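Local coordinates for protein citryl-spermidine/3,4-dihydroxybenzoyl-citryl-spermidine:spermidine ligase (Bacillus anthracis, PDB 3TO3) that catalyses the ATP-dependent condensation of spermidine with citryl-spermidine intermediates in the biosynthesis of the siderophore petrobactin, at residues 45-56 and 67-75. Numbering follows the deposited sequence.
Sequences RIEKEEQILFLI and TYECYGRER
Ile52 to Ile56 pair with Tyr68 to Gly72 as the two arms of an antiparallel beta hairpin, their strand axes 164° apart and 4.6 Å away at closest approach. The hairpin sits inside an antiparallel sheet, with strand 44-47 beyond 52-59 and strands 81-83 and 88-90 beyond 65-74. Ile52–Gly72, Phe54–Cys70 and Ile56–Tyr68 are hydrogen-bonded pairs, each closed by two backbone bonds, among them Phe54 N to Cys70 O at 2.7 Å. Leu53–Tyr71 and Leu55–Glu69 are the non-hydrogen-bonded pairs between them. Past the regular pairing, one water takes the N-H of Glu74 and donates to Glu50 O.

On the face with Leu53 and Tyr71, CG of Leu53 stands opposite its own backbone N (chi1 177°), and methyl CD1 sits squarely over the phenol ring, 4.0 Å from the Tyr71 centroid, in a CH-pi contact. Farther along, Leu55 CD2 lies alongside the aliphatic part of Glu69. The other face carries Phe54, whose ring has Ile52 CG2 over its centre and turns an edge to the Gly72 backbone, with CE2 3.8 Å from Gly72 N; CB of Phe54 meets Cys70 SG at 4.2 Å. Ile36 of helix 18-37 and Ile83 also pack on Phe54.

At the margin the extended Arg45 chain, whose guanidinium has Phe54 CE1 above one face, offset toward the rim, brings NH1 to 3.2 Å from Glu74 OE1. This salt bridge is bent (136° at the hydrogen): OE1 lies near the guanidinium plane, but NH1 meets it from above the carboxylate plane. Gln51 NE2 hydrogen-bonds to Asp84, which also salt-bridges Arg73. Backbone pairing thus sets the register, apolar contacts form on both faces, and the exposed, poorly aligned ion pair probably adds only modestly to this hairpin, far from the ATP site.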
loop_
_atom_site.group_PDB
_atom_site.type_symbol
_atom_site.label_atom_id
_atom_site.label_comp_id
_atom_site.label_asym_id
_atom_site.label_seq_id
_atom_site.Cartn_x
_atom_site.Cartn_y
_atom_site.Cartn_z
ATOM N N ARG B 45 29.369 7.150 25.849
ATOM C CA ARG B 45 28.710 6.986 27.142
ATOM C C ARG B 45 29.515 7.661 28.217
ATOM O O ARG B 45 30.645 7.248 28.494
ATOM C CB ARG B 45 28.527 5.506 27.523
ATOM C CG ARG B 45 27.533 4.761 26.660
ATOM C CD ARG B 45 27.278 3.299 27.089
ATOM N NE ARG B 45 26.730 2.571 25.946
ATOM C CZ ARG B 45 26.046 1.427 25.998
ATOM N NH1 ARG B 45 25.790 0.867 27.171
ATOM N NH2 ARG B 45 25.607 0.844 24.862
ATOM N N ILE B 46 28.943 8.694 28.832
ATOM C CA ILE B 46 29.582 9.340 29.976
ATOM C C ILE B 46 28.883 8.993 31.282
ATOM O O ILE B 46 27.709 9.306 31.461
ATOM C CB ILE B 46 29.549 10.830 29.850
ATOM C CG1 ILE B 46 29.968 11.238 28.437
ATOM C CG2 ILE B 46 30.425 11.425 30.945
ATOM C CD1 ILE B 46 30.447 12.656 28.368
ATOM N N GLU B 47 29.595 8.352 32.196
ATOM C CA GLU B 47 28.934 7.824 33.383
ATOM C C GLU B 47 28.939 8.790 34.563
ATOM O O GLU B 47 29.983 9.275 34.977
ATOM C CB GLU B 47 29.503 6.451 33.773
ATOM C CG GLU B 47 30.989 6.445 34.173
ATOM C CD GLU B 47 31.543 5.036 34.428
ATOM O OE1 GLU B 47 31.681 4.652 35.613
ATOM O OE2 GLU B 47 31.843 4.320 33.443
ATOM N N LYS B 48 27.735 9.105 35.034
ATOM C CA LYS B 48 27.483 9.720 36.335
ATOM C C LYS B 48 27.461 8.585 37.351
ATOM O O LYS B 48 27.870 7.469 37.046
ATOM C CB LYS B 48 26.133 10.441 36.337
ATOM C CG LYS B 48 25.931 11.442 35.189
ATOM C CD LYS B 48 24.497 11.995 35.173
ATOM C CE LYS B 48 24.153 12.782 36.452
ATOM N NZ LYS B 48 24.478 14.250 36.402
ATOM N N GLU B 49 27.013 8.853 38.567
ATOM C CA GLU B 49 26.981 7.794 39.566
ATOM C C GLU B 49 26.156 6.612 39.041
ATOM O O GLU B 49 26.658 5.497 38.885
ATOM C CB GLU B 49 26.441 8.340 40.898
ATOM C CG GLU B 49 25.120 7.749 41.384
ATOM C CD GLU B 49 25.311 6.647 42.422
ATOM O OE1 GLU B 49 24.305 6.234 43.046
ATOM O OE2 GLU B 49 26.467 6.199 42.612
ATOM N N GLU B 50 24.905 6.901 38.716
ATOM C CA GLU B 50 23.929 5.924 38.226
ATOM C C GLU B 50 23.679 6.120 36.732
ATOM O O GLU B 50 23.748 5.178 35.937
ATOM C CB GLU B 50 22.630 5.922 39.044
ATOM C CG GLU B 50 22.685 5.040 40.309
ATOM C CD GLU B 50 22.903 3.542 40.020
ATOM O OE1 GLU B 50 22.458 2.710 40.846
ATOM O OE2 GLU B 50 23.523 3.195 38.986
ATOM N N GLN B 51 23.274 7.341 36.401
ATOM C CA GLN B 51 22.940 7.751 35.052
ATOM C C GLN B 51 24.095 7.644 34.045
ATOM O O GLN B 51 25.264 7.613 34.385
ATOM C CB GLN B 51 22.461 9.207 35.093
ATOM C CG GLN B 51 21.249 9.451 35.979
ATOM C CD GLN B 51 19.948 9.544 35.190
ATOM O OE1 GLN B 51 19.413 10.635 34.992
ATOM N NE2 GLN B 51 19.433 8.406 34.742
ATOM N N ILE B 52 23.722 7.553 32.786
ATOM C CA ILE B 52 24.638 7.630 31.680
ATOM C C ILE B 52 24.128 8.755 30.786
ATOM O O ILE B 52 22.934 8.817 30.497
ATOM C CB ILE B 52 24.629 6.303 30.887
ATOM C CG1 ILE B 52 25.309 5.204 31.699
ATOM C CG2 ILE B 52 25.303 6.469 29.525
ATOM C CD1 ILE B 52 24.863 3.792 31.324
ATOM N N LEU B 53 25.014 9.661 30.380
ATOM C CA LEU B 53 24.708 10.582 29.285
ATOM C C LEU B 53 25.077 9.914 27.960
ATOM O O LEU B 53 26.222 9.510 27.768
ATOM C CB LEU B 53 25.492 11.886 29.434
ATOM C CG LEU B 53 25.294 12.891 28.299
ATOM C CD1 LEU B 53 23.800 13.151 28.074
ATOM C CD2 LEU B 53 26.018 14.178 28.661
ATOM N N PHE B 54 24.118 9.778 27.055
ATOM C CA PHE B 54 24.402 9.159 25.769
ATOM C C PHE B 54 24.523 10.271 24.733
ATOM O O PHE B 54 23.651 11.130 24.649
ATOM C CB PHE B 54 23.280 8.204 25.340
ATOM C CG PHE B 54 23.101 7.006 26.226
ATOM C CD1 PHE B 54 23.746 5.798 25.932
ATOM C CD2 PHE B 54 22.248 7.053 27.321
ATOM C CE1 PHE B 54 23.581 4.653 26.741
ATOM C CE2 PHE B 54 22.064 5.906 28.126
ATOM C CZ PHE B 54 22.745 4.707 27.837
ATOM N N LEU B 55 25.604 10.250 23.956
ATOM C CA LEU B 55 25.805 11.205 22.872
ATOM C C LEU B 55 25.817 10.462 21.559
ATOM O O LEU B 55 26.766 9.752 21.271
ATOM C CB LEU B 55 27.127 11.952 23.056
ATOM C CG LEU B 55 27.285 12.608 24.441
ATOM C CD1 LEU B 55 28.708 13.119 24.769
ATOM C CD2 LEU B 55 26.297 13.747 24.594
ATOM N N ILE B 56 24.769 10.637 20.755
ATOM C CA ILE B 56 24.640 9.936 19.485
ATOM C C ILE B 56 25.009 10.834 18.319
ATOM O O ILE B 56 24.469 11.931 18.170
ATOM C CB ILE B 56 23.197 9.408 19.271
ATOM C CG1 ILE B 56 22.759 8.511 20.410
ATOM C CG2 ILE B 56 23.056 8.659 17.948
ATOM C CD1 ILE B 56 21.227 8.421 20.528
ATOM N N THR B 67 24.553 16.182 16.987
ATOM C CA THR B 67 24.596 15.240 18.102
ATOM C C THR B 67 23.228 15.161 18.771
ATOM O O THR B 67 22.596 16.188 19.010
ATOM C CB THR B 67 25.690 15.637 19.127
ATOM O OG1 THR B 67 26.951 15.145 18.676
ATOM C CG2 THR B 67 25.426 15.030 20.484
ATOM N N TYR B 68 22.776 13.940 19.069
ATOM C CA TYR B 68 21.592 13.729 19.904
ATOM C C TYR B 68 21.974 13.297 21.311
ATOM O O TYR B 68 22.793 12.404 21.479
ATOM C CB TYR B 68 20.663 12.707 19.272
ATOM C CG TYR B 68 20.074 13.190 17.980
ATOM C CD1 TYR B 68 18.900 13.907 17.977
ATOM C CD2 TYR B 68 20.713 12.965 16.761
ATOM C CE1 TYR B 68 18.357 14.366 16.823
ATOM C CE2 TYR B 68 20.169 13.432 15.574
ATOM C CZ TYR B 68 18.972 14.122 15.626
ATOM O OH TYR B 68 18.359 14.610 14.507
ATOM N N GLU B 69 21.374 13.932 22.315
ATOM C CA GLU B 69 21.764 13.726 23.705
ATOM C C GLU B 69 20.595 13.264 24.531
ATOM O O GLU B 69 19.491 13.768 24.383
ATOM C CB GLU B 69 22.249 15.027 24.339
ATOM C CG GLU B 69 23.642 15.448 23.957
ATOM C CD GLU B 69 24.111 16.702 24.704
ATOM O OE1 GLU B 69 23.375 17.207 25.596
ATOM O OE2 GLU B 69 25.224 17.183 24.389
ATOM N N CYS B 70 20.847 12.320 25.419
ATOM C CA CYS B 70 19.860 11.961 26.414
ATOM C C CYS B 70 20.497 11.241 27.585
ATOM O O CYS B 70 21.587 10.696 27.455
ATOM C CB CYS B 70 18.762 11.103 25.793
ATOM S SG CYS B 70 19.345 9.657 24.985
ATOM N N TYR B 71 19.798 11.250 28.720
ATOM C CA TYR B 71 20.222 10.553 29.914
ATOM C C TYR B 71 19.452 9.229 30.051
ATOM O O TYR B 71 18.267 9.150 29.741
ATOM C CB TYR B 71 19.985 11.426 31.148
ATOM C CG TYR B 71 21.038 12.508 31.369
ATOM C CD1 TYR B 71 20.822 13.825 30.958
ATOM C CD2 TYR B 71 22.241 12.215 31.994
ATOM C CE1 TYR B 71 21.787 14.822 31.165
ATOM C CE2 TYR B 71 23.212 13.201 32.212
ATOM C CZ TYR B 71 22.981 14.501 31.786
ATOM O OH TYR B 71 23.939 15.491 32.020
ATOM N N GLY B 72 20.128 8.190 30.517
ATOM C CA GLY B 72 19.452 6.945 30.808
ATOM C C GLY B 72 20.306 6.015 31.627
ATOM O O GLY B 72 21.313 6.416 32.179
ATOM N N ARG B 73 19.898 4.755 31.692
ATOM C CA ARG B 73 20.538 3.778 32.541
ATOM C C ARG B 73 20.709 2.470 31.778
ATOM O O ARG B 73 19.925 2.160 30.872
ATOM C CB ARG B 73 19.639 3.492 33.747
ATOM C CG ARG B 73 19.406 4.648 34.707
ATOM C CD ARG B 73 18.262 4.331 35.704
ATOM N NE ARG B 73 16.958 4.478 35.044
ATOM C CZ ARG B 73 15.814 3.953 35.475
ATOM N NH1 ARG B 73 15.762 3.187 36.575
ATOM N NH2 ARG B 73 14.711 4.187 34.790
ATOM N N GLU B 74 21.703 1.688 32.190
ATOM C CA GLU B 74 21.819 0.299 31.790
ATOM C C GLU B 74 21.417 -0.582 32.980
ATOM O O GLU B 74 22.035 -0.519 34.045
ATOM C CB GLU B 74 23.244 0.003 31.371
ATOM C CG GLU B 74 23.439 -1.343 30.722
ATOM C CD GLU B 74 24.819 -1.481 30.068
ATOM O OE1 GLU B 74 24.901 -1.698 28.827
ATOM O OE2 GLU B 74 25.824 -1.362 30.801
ATOM N N ARG B 75 20.394 -1.417 32.798
ATOM C CA ARG B 75 19.732 -2.065 33.942
ATOM C C ARG B 75 20.194 -3.480 34.155
ATOM O O ARG B 75 20.494 -4.179 33.185
ATOM C CB ARG B 75 18.259 -2.148 33.662
ATOM C CG ARG B 75 17.698 -0.866 33.249
ATOM C CD ARG B 75 17.145 -0.271 34.491
ATOM N NE ARG B 75 15.852 0.243 34.139
ATOM C CZ ARG B 75 14.802 0.264 34.934
ATOM N NH1 ARG B 75 14.869 -0.226 36.173
ATOM N NH2 ARG B 75 13.681 0.774 34.447
HETATM O O HOH W 1 23.293 2.774 34.390
#